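Glucose import ATP-binding protein GlcV (Sulfolobus solfataricus, PDB 1OXX) powers glucose uptake in Sulfolobus solfataricus as the ATP-hydrolysing subunit of the GlcSTUV ABC transporter. Local coordinates at residues G305-G309 against L310-T314; G275-P278 against E279-K282; M110-S113 against K114-R118. The protein carries 1 engineered substitution. All coordinates share one frame; numbering follows the deposited sequence.

In the fold
Interactions 1 and 2 belong to the C-terminal part of the chain, and their centres lie about 14 Å apart. Both reach the five-stranded antiparallel sheet that holds strands 281-284, 294-307 and 310-317: interaction 1 is a hairpin tip at its surface, whereas interaction 2 is mostly buried and carries the chain into that sheet from the neighbouring one. Interaction 3 stands on the other side of the chain's centre, about 55 Å from interaction 1 between centres, in the ABC-ATPase region. Paired backbone amides and oblique aromatic rings dominate the hairpin; a short turn, apolar branches and a water bridge shape 275-282; one carboxylate and a hydroxyl cap a surface helix start in 110-118, beside an arginine-glutamate salt bridge.

Interaction 1 (G305-G309 against L310-T314); sequences GYQGG and LFRIT
Leu-310 O is met by three groups from the neighbouring strand. Gln-307 N donates to it over 2.8 Å, nearly in line with the C=O bond. Tyr-306 adds a CA-H...O contact, and its ring atom CD1 comes within 3.3 Å of Leu-310 O, at an oblique angle to the ring. CG of Tyr-306 stands anti to the backbone N (chi1 -176°), which swings the ring across to the other strand. There its CD1 lies over one face of the Phe-311 ring, near the rim and 3.9 Å from Phe-311 CE2; the two ring planes are inclined by 40°, neither stacked nor edge-to-face. The backbone around this pair is a two-residue beta hairpin joining strands 294-307 and 310-317, closed by a type I' turn from Gln-307 to Leu-310. Gly-308 and Gly-309 occupy its corners with positive phi, a conformation that favours glycine. Leu-310 N closes the turn onto Gln-307 O at 2.9 Å, and farther from the tip Gly-305 and Arg-312 exchange two backbone bonds. Gly-305 O, which receives Arg-312 N, also takes a CA-H...O contact from Phe-311. The other face bears Gln-307, Leu-310 and Arg-312. Gln-307 OE1 rests 3.4 Å from Arg-312 CD, against the extended aliphatic chain, with amide and guanidinium planes only 19° apart; the guanidinium makes its cation-pi contact with Phe-325 on strand 324-328. Leu-310 lies beside the turn, its CD2 3.7 Å from Gly-309 O, and touches Asp-329. With an alanine here the turn would probably lose this apolar cover, leaving the carbonyl of Gly-309 more accessible to water and the contact with Asp-329 undone. On its own face of the sheet Phe-311 also packs on Ile-304 and Pro-331.

Interaction 2 (G275-P278 against E279-K282); sequences GIRP and EDVK
Arg-277 and Asp-280 are joined by the first of two backbone bonds, each running from one residue back to the third before it, that form a short 3-10 turn at Pro-278 and Glu-279. Asp-280 N donates to Arg-277 O at 2.8 Å, and one residue on, Val-281 N reaches Pro-278 O over a longer 3.3 Å; both donors stand well above the carbonyl planes. After the turn the chain runs on in nearly its former direction, passing from strand 271-276 of one antiparallel sheet of the C-terminal region into strand 281-284 of the next. Ile-276 packs on the residues after the turn: CG1 touches Val-281 CG2 at 3.8 Å, while CD1 lies against Asp-280 CB. Ile-276 CG1 is anti to the backbone N (chi1 -170°), which sends that branch toward Val-281. Arg-277 and Glu-279 run alongside each other in the same direction. Their contact is between methylene and carboxylate, Arg-277 CD lying 3.5 Å from Glu-279 OE2, and not between charges. Each polar end turns instead to Tyr-229: its hydroxyl binds Glu-279 OE2, and its carbonyl, with those of Ala-238 and Glu-243, holds the guanidinium. A water bridges the turn, accepting from Arg-277 N at 2.8 Å and donating to Asp-280 OD2 at 2.7 Å. Solvent thus supplies a partner for an amide that the turn itself does not engage, and the guanidinium charge is probably balanced mainly by backbone carbonyls and the Tyr-229 ring, with the acids adding at longer range.

Interaction 3 (M110-S113 against K114-R118); sequences MKMS and KEEIR
Lys-114 is the first helical residue after the N-cap Ser-113 and opens helix 114-127. Glu-115 brings only CB near Ser-113 OG; its carboxylate turns along the helix to Arg-118. Glu-116 folds back over the helix start: CG lies anti to the carbonyl carbon (chi1 -70°) and the chain then extends, setting OE2 2.8 Å from Ser-113 N in a nearly straight bond (171°) on its anti lone pair. A water donates to this same OE2 and to Lys-111 O, tying the loop to the carboxylate. In return Glu-116 N donates to Ser-113 OG at 3.2 Å. Met-112 bends at its end and puts CE 3.6 Å from Glu-116 O. Ile-117 N bonds to Ser-113 O over 3.0 Å, and its CG1 packs 3.8 Å from Met-112 CB. Arg-118 grips Glu-115 side-on with NE and NH2, one nitrogen to each oxygen, the NH2 to OE2 salt bridge spanning 2.8 Å; its NH1 pairs with Glu-122. The reciprocal bonds of Ser-113 and Glu-116 are a capping box, here starting a helix at the surface of the helical subdomain of an ABC-ATPase.

Interaction 1 (G305-G309 against L310-T314)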
loop_
_atom_site.group_PDB
_atom_site.type_symbol
_atom_site.label_atom_id
_atom_site.label_comp_id
_atom_site.label_asym_id
_atom_site.label_seq_id
_atom_site.Cartn_x
_atom_site.Cartn_y
_atom_site.Cartn_z
ATOM N N GLY A 305 -18.947 1.936 17.889
ATOM C CA GLY A 305 -18.794 0.719 17.125
ATOM C C GLY A 305 -17.922 -0.258 17.899
ATOM O O GLY A 305 -17.285 0.107 18.902
ATOM N N TYR A 306 -17.893 -1.503 17.448
ATOM C CA TYR A 306 -17.125 -2.539 18.123
ATOM C C TYR A 306 -16.327 -3.305 17.104
ATOM O O TYR A 306 -16.906 -3.924 16.224
ATOM C CB TYR A 306 -18.043 -3.483 18.904
ATOM C CG TYR A 306 -17.327 -4.539 19.706
ATOM C CD1 TYR A 306 -16.378 -4.186 20.650
ATOM C CD2 TYR A 306 -17.574 -5.877 19.504
ATOM C CE1 TYR A 306 -15.705 -5.133 21.384
ATOM C CE2 TYR A 306 -16.907 -6.846 20.248
ATOM C CZ TYR A 306 -15.967 -6.457 21.178
ATOM O OH TYR A 306 -15.280 -7.389 21.927
ATOM N N GLN A 307 -15.006 -3.241 17.204
ATOM C CA GLN A 307 -14.164 -3.931 16.238
ATOM C C GLN A 307 -12.831 -4.314 16.849
ATOM O O GLN A 307 -12.244 -3.559 17.611
ATOM C CB GLN A 307 -13.952 -3.073 14.987
ATOM C CG GLN A 307 -13.305 -1.726 15.251
ATOM C CD GLN A 307 -12.984 -0.963 13.969
ATOM O OE1 GLN A 307 -13.840 -0.277 13.426
ATOM N NE2 GLN A 307 -11.750 -1.091 13.487
ATOM N N GLY A 308 -12.371 -5.511 16.503
ATOM C CA GLY A 308 -11.103 -6.010 16.990
ATOM C C GLY A 308 -11.046 -6.050 18.500
ATOM O O GLY A 308 -9.988 -5.840 19.085
ATOM N N GLY A 309 -12.187 -6.311 19.132
ATOM C CA GLY A 309 -12.260 -6.370 20.582
ATOM C C GLY A 309 -12.236 -5.014 21.259
ATOM O O GLY A 309 -12.277 -4.934 22.493
ATOM N N LEU A 310 -12.179 -3.956 20.456
ATOM C CA LEU A 310 -12.129 -2.601 20.973
ATOM C C LEU A 310 -13.370 -1.804 20.598
ATOM O O LEU A 310 -14.061 -2.092 19.609
ATOM C CB LEU A 310 -10.887 -1.850 20.455
ATOM C CG LEU A 310 -9.511 -2.397 20.857
ATOM C CD1 LEU A 310 -8.388 -1.519 20.322
ATOM C CD2 LEU A 310 -9.417 -2.517 22.370
ATOM N N PHE A 311 -13.624 -0.788 21.399
ATOM C CA PHE A 311 -14.713 0.132 21.133
ATOM C C PHE A 311 -14.230 1.324 20.322
ATOM O O PHE A 311 -13.294 2.028 20.710
ATOM C CB PHE A 311 -15.339 0.601 22.426
ATOM C CG PHE A 311 -15.975 -0.498 23.198
ATOM C CD1 PHE A 311 -15.303 -1.121 24.233
ATOM C CD2 PHE A 311 -17.228 -0.958 22.842
ATOM C CE1 PHE A 311 -15.893 -2.171 24.912
ATOM C CE2 PHE A 311 -17.829 -1.993 23.525
ATOM C CZ PHE A 311 -17.152 -2.604 24.561
ATOM N N ARG A 312 -14.889 1.542 19.196
ATOM C CA ARG A 312 -14.612 2.686 18.343
ATOM C C ARG A 312 -15.592 3.765 18.749
ATOM O O ARG A 312 -16.796 3.672 18.470
ATOM C CB ARG A 312 -14.787 2.308 16.876
ATOM C CG ARG A 312 -14.349 3.347 15.847
ATOM C CD ARG A 312 -14.663 2.854 14.440
ATOM N NE ARG A 312 -14.131 3.634 13.330
ATOM C CZ ARG A 312 -14.705 4.710 12.831
ATOM N NH1 ARG A 312 -15.823 5.176 13.368
ATOM N NH2 ARG A 312 -14.153 5.323 11.795
ATOM N N ILE A 313 -15.084 4.762 19.460
ATOM C CA ILE A 313 -15.909 5.818 19.997
ATOM C C ILE A 313 -15.807 7.043 19.113
ATOM O O ILE A 313 -14.712 7.578 18.912
ATOM C CB ILE A 313 -15.469 6.185 21.441
ATOM C CG1 ILE A 313 -15.426 4.950 22.329
ATOM C CG2 ILE A 313 -16.373 7.250 22.005
ATOM C CD1 ILE A 313 -14.884 5.218 23.691
ATOM N N THR A 314 -16.935 7.500 18.591
ATOM C CA THR A 314 -16.988 8.693 17.772
ATOM C C THR A 314 -17.611 9.811 18.584
ATOM O O THR A 314 -18.691 9.630 19.169
ATOM C CB THR A 314 -17.846 8.459 16.526
ATOM O OG1 THR A 314 -17.225 7.482 15.675
ATOM C CG2 THR A 314 -17.917 9.739 15.705
#

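Interaction 2 (G275-P278 against E279-K282)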
loop_
_atom_site.group_PDB
_atom_site.type_symbol
_atom_site.label_atom_id
_atom_site.label_comp_id
_atom_site.label_asym_id
_atom_site.label_seq_id
_atom_site.Cartn_x
_atom_site.Cartn_y
_atom_site.Cartn_z
ATOM N N GLY A 275 -5.639 17.162 10.995
ATOM C CA GLY A 275 -5.546 15.721 10.923
ATOM C C GLY A 275 -5.063 15.191 12.254
ATOM O O GLY A 275 -4.019 15.614 12.756
ATOM N N ILE A 276 -5.836 14.286 12.852
ATOM C CA ILE A 276 -5.419 13.650 14.107
ATOM C C ILE A 276 -5.795 12.172 14.043
ATOM O O ILE A 276 -6.961 11.797 13.861
ATOM C CB ILE A 276 -5.987 14.394 15.373
ATOM C CG1 ILE A 276 -5.335 13.870 16.664
ATOM C CG2 ILE A 276 -7.505 14.335 15.456
ATOM C CD1 ILE A 276 -3.919 14.406 16.915
ATOM N N ARG A 277 -4.780 11.322 14.117
ATOM C CA ARG A 277 -5.023 9.890 14.029
ATOM C C ARG A 277 -5.696 9.370 15.303
ATOM O O ARG A 277 -5.504 9.919 16.395
ATOM C CB ARG A 277 -3.720 9.161 13.739
ATOM C CG ARG A 277 -3.115 9.511 12.396
ATOM C CD ARG A 277 -2.061 8.489 11.927
ATOM N NE ARG A 277 -1.347 8.988 10.762
ATOM C CZ ARG A 277 -1.809 8.961 9.518
ATOM N NH1 ARG A 277 -2.980 8.395 9.233
ATOM N NH2 ARG A 277 -1.069 9.458 8.532
ATOM N N PRO A 278 -6.491 8.307 15.190
ATOM C CA PRO A 278 -7.224 7.788 16.363
ATOM C C PRO A 278 -6.333 7.415 17.540
ATOM O O PRO A 278 -6.746 7.583 18.675
ATOM C CB PRO A 278 -7.971 6.587 15.807
ATOM C CG PRO A 278 -7.223 6.229 14.586
ATOM C CD PRO A 278 -6.803 7.535 13.978
ATOM N N GLU A 279 -5.124 6.912 17.299
ATOM C CA GLU A 279 -4.231 6.566 18.390
ATOM C C GLU A 279 -3.711 7.795 19.131
ATOM O O GLU A 279 -3.158 7.669 20.214
ATOM C CB GLU A 279 -3.058 5.739 17.884
ATOM C CG GLU A 279 -2.116 6.478 16.937
ATOM C CD GLU A 279 -2.405 6.244 15.465
ATOM O OE1 GLU A 279 -3.566 5.962 15.114
ATOM O OE2 GLU A 279 -1.446 6.374 14.647
ATOM N N ASP A 280 -3.912 8.965 18.540
ATOM C CA ASP A 280 -3.420 10.217 19.109
ATOM C C ASP A 280 -4.516 11.023 19.770
ATOM O O ASP A 280 -4.363 12.229 19.986
ATOM C CB ASP A 280 -2.705 11.035 18.043
ATOM C CG ASP A 280 -1.509 10.307 17.476
ATOM O OD1 ASP A 280 -0.783 9.640 18.262
ATOM O OD2 ASP A 280 -1.271 10.348 16.250
ATOM N N VAL A 281 -5.615 10.345 20.073
ATOM C CA VAL A 281 -6.766 10.930 20.764
ATOM C C VAL A 281 -7.051 10.092 22.013
ATOM O O VAL A 281 -6.967 8.865 21.968
ATOM C CB VAL A 281 -8.017 10.921 19.867
ATOM C CG1 VAL A 281 -9.278 11.419 20.614
ATOM C CG2 VAL A 281 -7.788 11.728 18.609
ATOM N N LYS A 282 -7.409 10.760 23.117
ATOM C CA LYS A 282 -7.808 10.069 24.344
ATOM C C LYS A 282 -8.978 10.828 24.945
ATOM O O LYS A 282 -8.990 12.054 24.915
ATOM C CB LYS A 282 -6.652 10.008 25.346
ATOM C CG LYS A 282 -6.974 9.307 26.644
ATOM C CD LYS A 282 -5.717 9.136 27.528
ATOM C CE LYS A 282 -6.039 8.565 28.891
ATOM N NZ LYS A 282 -6.411 7.130 28.814
HETATM O O HOH W 1 -2.105 12.210 14.418
#

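Interaction 3 (M110-S113 against K114-R118)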
loop_
_atom_site.group_PDB
_atom_site.type_symbol
_atom_site.label_atom_id
_atom_site.label_comp_id
_atom_site.label_asym_id
_atom_site.label_seq_id
_atom_site.Cartn_x
_atom_site.Cartn_y
_atom_site.Cartn_z
ATOM N N MET A 110 12.259 -22.158 -22.672
ATOM C CA MET A 110 13.522 -21.693 -22.109
ATOM C C MET A 110 14.688 -22.634 -22.405
ATOM O O MET A 110 15.708 -22.615 -21.733
ATOM C CB MET A 110 13.363 -21.474 -20.605
ATOM C CG MET A 110 12.327 -20.402 -20.281
ATOM S SD MET A 110 12.708 -18.802 -21.062
ATOM C CE MET A 110 14.188 -18.489 -20.254
ATOM N N LYS A 111 14.516 -23.455 -23.432
ATOM C CA LYS A 111 15.555 -24.368 -23.882
ATOM C C LYS A 111 16.057 -25.304 -22.796
ATOM O O LYS A 111 17.237 -25.638 -22.729
ATOM C CB LYS A 111 16.719 -23.586 -24.495
ATOM C CG LYS A 111 16.326 -22.810 -25.740
ATOM C CD LYS A 111 17.518 -22.097 -26.364
ATOM C CE LYS A 111 17.938 -20.874 -25.556
ATOM N NZ LYS A 111 18.543 -21.233 -24.244
ATOM N N MET A 112 15.126 -25.786 -21.979
ATOM C CA MET A 112 15.436 -26.717 -20.919
ATOM C C MET A 112 14.880 -28.098 -21.248
ATOM O O MET A 112 13.777 -28.214 -21.777
ATOM C CB MET A 112 14.835 -26.209 -19.603
ATOM C CG MET A 112 15.451 -24.884 -19.170
ATOM S SD MET A 112 14.673 -24.116 -17.739
ATOM C CE MET A 112 14.887 -25.306 -16.558
ATOM N N SER A 113 15.622 -29.141 -20.909
ATOM C CA SER A 113 15.139 -30.496 -21.095
ATOM C C SER A 113 14.056 -30.821 -20.059
ATOM O O SER A 113 13.857 -30.095 -19.093
ATOM C CB SER A 113 16.279 -31.488 -20.902
ATOM O OG SER A 113 16.681 -31.525 -19.534
ATOM N N LYS A 114 13.412 -31.965 -20.231
ATOM C CA LYS A 114 12.384 -32.400 -19.307
ATOM C C LYS A 114 12.925 -32.507 -17.880
ATOM O O LYS A 114 12.285 -32.065 -16.924
ATOM C CB LYS A 114 11.834 -33.757 -19.754
ATOM C CG LYS A 114 10.592 -34.209 -19.002
ATOM C CD LYS A 114 9.902 -35.390 -19.692
ATOM C CE LYS A 114 9.816 -35.226 -21.224
ATOM N NZ LYS A 114 9.056 -34.022 -21.692
ATOM N N GLU A 115 14.105 -33.095 -17.744
ATOM C CA GLU A 115 14.698 -33.293 -16.427
ATOM C C GLU A 115 15.077 -31.954 -15.799
ATOM O O GLU A 115 14.954 -31.759 -14.592
ATOM C CB GLU A 115 15.910 -34.221 -16.527
ATOM C CG GLU A 115 15.536 -35.689 -16.407
ATOM C CD GLU A 115 14.893 -36.005 -15.069
ATOM O OE1 GLU A 115 13.676 -36.302 -15.033
ATOM O OE2 GLU A 115 15.607 -35.942 -14.046
ATOM N N GLU A 116 15.551 -31.027 -16.619
ATOM C CA GLU A 116 15.930 -29.712 -16.123
ATOM C C GLU A 116 14.709 -28.968 -15.601
ATOM O O GLU A 116 14.771 -28.310 -14.571
ATOM C CB GLU A 116 16.621 -28.900 -17.209
ATOM C CG GLU A 116 18.001 -29.429 -17.556
ATOM C CD GLU A 116 18.662 -28.651 -18.678
ATOM O OE1 GLU A 116 19.820 -28.219 -18.496
ATOM O OE2 GLU A 116 18.037 -28.480 -19.744
ATOM N N ILE A 117 13.615 -29.020 -16.350
ATOM C CA ILE A 117 12.373 -28.399 -15.915
ATOM C C ILE A 117 11.921 -29.025 -14.592
ATOM O O ILE A 117 11.578 -28.307 -13.643
ATOM C CB ILE A 117 11.292 -28.577 -17.012
ATOM C CG1 ILE A 117 11.629 -27.727 -18.232
ATOM C CG2 ILE A 117 9.898 -28.268 -16.478
ATOM C CD1 ILE A 117 10.765 -28.074 -19.426
ATOM N N ARG A 118 11.976 -30.350 -14.504
ATOM C CA ARG A 118 11.477 -31.041 -13.312
ATOM C C ARG A 118 12.291 -30.656 -12.099
ATOM O O ARG A 118 11.747 -30.330 -11.045
ATOM C CB ARG A 118 11.523 -32.553 -13.512
ATOM C CG ARG A 118 10.965 -33.294 -12.305
ATOM C CD ARG A 118 11.212 -34.778 -12.312
ATOM N NE ARG A 118 12.639 -35.071 -12.360
ATOM C CZ ARG A 118 13.476 -34.897 -11.347
ATOM N NH1 ARG A 118 13.035 -34.433 -10.185
ATOM N NH2 ARG A 118 14.761 -35.187 -11.492
HETATM O O HOH W 2 19.195 -27.534 -21.999
#